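Local atomic coordinates of Peptide:N-glycosidase F (Elizabethkingia meningoseptica, PDB entry 3PMS), a protein that cleaves the amide link between asparagine and the attached sugar chain in N-linked glycoproteins and glycopeptides. Residues D265-N268 with N269-G273. Residues are numbered along the deposited sequence; the frame is centred on the assembly and turned at random.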
ATOM      1  N   ASP A 265       9.496   2.131   9.362  1.00  8.57           N
ATOM      2  CA  ASP A 265      10.200   1.627  10.565  1.00  9.21           C
ATOM      3  C   ASP A 265      11.667   1.529  10.262  1.00  9.57           C
ATOM      4  O   ASP A 265      12.101   0.718   9.438  1.00  8.81           O
ATOM      5  CB  ASP A 265       9.657   0.270  11.004  1.00  9.38           C
ATOM      6  CG  ASP A 265       8.146   0.322  11.390  1.00  8.77           C
ATOM      7  OD1 ASP A 265       7.821   1.148  12.243  1.00 11.28           O
ATOM      8  OD2 ASP A 265       7.388  -0.467  10.784  1.00  9.95           O
ATOM      9  N   VAL A 266      12.479   2.338  10.956  1.00 10.57           N
ATOM     10  CA  VAL A 266      13.926   2.419  10.610  1.00 12.10           C
ATOM     11  C   VAL A 266      14.678   1.364  11.396  1.00 10.52           C
ATOM     12  O   VAL A 266      14.536   1.242  12.638  1.00 12.76           O
ATOM     13  CB  VAL A 266      14.434   3.821  10.911  1.00 12.27           C
ATOM     14  CG1 VAL A 266      15.969   3.886  10.663  1.00 15.71           C
ATOM     15  CG2 VAL A 266      13.734   4.815  10.070  1.00 12.35           C
ATOM     16  N   LEU A 267      15.475   0.581  10.699  1.00 10.40           N
ATOM     17  CA  LEU A 267      16.175  -0.587  11.223  1.00 12.58           C
ATOM     18  C   LEU A 267      17.479  -0.140  11.844  1.00 12.43           C
ATOM     19  O   LEU A 267      18.095   0.822  11.404  1.00 13.97           O
ATOM     20  CB  LEU A 267      16.498  -1.594  10.131  1.00 11.82           C
ATOM     21  CG  LEU A 267      15.250  -2.274   9.547  1.00 11.35           C
ATOM     22  CD1 LEU A 267      15.484  -2.869   8.191  1.00 11.57           C
ATOM     23  CD2 LEU A 267      14.772  -3.412  10.520  1.00 13.87           C
ATOM     24  N   ASN A 268      17.875  -0.866  12.883  1.00 13.44           N
ATOM     25  CA  ASN A 268      19.188  -0.620  13.536  1.00 15.87           C
ATOM     26  C   ASN A 268      20.338  -0.892  12.611  1.00 14.37           C
ATOM     27  O   ASN A 268      20.378  -1.922  11.948  1.00 15.07           O
ATOM     28  CB  ASN A 268      19.297  -1.523  14.753  1.00 16.68           C
ATOM     29  CG  ASN A 268      20.349  -1.006  15.767  1.00 24.38           C
ATOM     30  OD1 ASN A 268      20.009  -0.388  16.767  1.00 29.52           O
ATOM     31  ND2 ASN A 268      21.580  -1.182  15.448  1.00 23.70           N
ATOM     32  N   ASN A 269      21.313   0.024  12.594  1.00 16.73           N
ATOM     33  CA  ASN A 269      22.454  -0.131  11.678  1.00 18.32           C
ATOM     34  C   ASN A 269      23.378  -1.312  11.989  1.00 18.45           C
ATOM     35  O   ASN A 269      24.135  -1.801  11.152  1.00 17.07           O
ATOM     36  CB  ASN A 269      23.269   1.185  11.692  1.00 17.48           C
ATOM     37  CG  ASN A 269      22.641   2.285  10.889  1.00 18.68           C
ATOM     38  OD1 ASN A 269      22.917   3.506  11.107  1.00 24.37           O
ATOM     39  ND2 ASN A 269      21.751   1.899  10.003  1.00 16.41           N
ATOM     40  N   SER A 270      23.234  -1.864  13.181  1.00 19.08           N
ATOM     41  CA  SER A 270      23.925  -3.085  13.544  1.00 21.23           C
ATOM     42  C   SER A 270      23.576  -4.227  12.610  1.00 20.29           C
ATOM     43  O   SER A 270      24.320  -5.202  12.513  1.00 22.21           O
ATOM     44  CB  SER A 270      23.590  -3.476  15.009  1.00 21.69           C
ATOM     45  OG  SER A 270      22.266  -4.041  15.107  1.00 29.34           O
ATOM     46  N   LEU A 271      22.411  -4.154  11.938  1.00 17.14           N
ATOM     47  CA  LEU A 271      21.964  -5.237  11.092  1.00 18.42           C
ATOM     48  C   LEU A 271      22.621  -5.251   9.708  1.00 17.31           C
ATOM     49  O   LEU A 271      22.495  -6.244   8.975  1.00 19.01           O
ATOM     50  CB  LEU A 271      20.443  -5.191  10.904  1.00 15.51           C
ATOM     51  CG  LEU A 271      19.618  -5.273  12.184  1.00 15.23           C
ATOM     52  CD1 LEU A 271      18.169  -4.911  11.834  1.00 18.73           C
ATOM     53  CD2 LEU A 271      19.652  -6.673  12.748  1.00 16.84           C
ATOM     54  N   ILE A 272      23.285  -4.155   9.358  1.00 18.31           N
ATOM     55  CA  ILE A 272      23.891  -4.002   8.026  1.00 19.00           C
ATOM     56  C   ILE A 272      25.000  -5.029   7.914  1.00 20.03           C
ATOM     57  O   ILE A 272      25.776  -5.227   8.858  1.00 22.19           O
ATOM     58  CB  ILE A 272      24.487  -2.612   7.850  1.00 19.52           C
ATOM     59  CG1 ILE A 272      23.409  -1.509   7.748  1.00 21.36           C
ATOM     60  CG2 ILE A 272      25.443  -2.593   6.595  1.00 20.86           C
ATOM     61  CD1 ILE A 272      23.958  -0.185   8.057  1.00 23.28           C
ATOM     62  N   GLY A 273      25.051  -5.702   6.769  1.00 20.91           N
ATOM     63  CA  GLY A 273      26.030  -6.743   6.543  1.00 23.09           C
ATOM     64  C   GLY A 273      25.719  -8.085   7.189  1.00 24.79           C
ATOM     65  O   GLY A 273      26.571  -8.972   7.245  1.00 26.20           O
TER
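The backbone O of Asn268 takes a hydrogen bond from Leu271 N at 3.0 Å, closing the first turn of a short 3-10 segment, 269-271, in the surface loop that joins strand 263-266 to strand 275-281 of the jelly-roll fold. The bond is nearly straight at the hydrogen (166°), yet the donor stands above the carbonyl plane, 42° out of it. Ile272 N repeats the pattern one residue on, bonding to Asn269 O at 3.1 Å. With CG anti to the backbone N (chi1 -159°), the Asn268 side chain extends along Ser270, its CG lying 3.6 Å from Ser270 OG. Leu271 points back toward the preceding residues, and its CB and CG each lie 3.4 Å from Asn268 O, so hydrocarbon lies against the same oxygen that accepts the bond. The Leu267 and Leu271 side chains cross at about a right angle. Both also rest on Ile219 and Phe276, and Leu267 on Phe225 as well, which packs the loop against strands 213-219 and 222-229 through these two leucines, while Leu267 pairs through its backbone with Ala185. The two leucines meet through methyl groups, Leu267 CD2 lying 3.9 Å from Leu271 CD1.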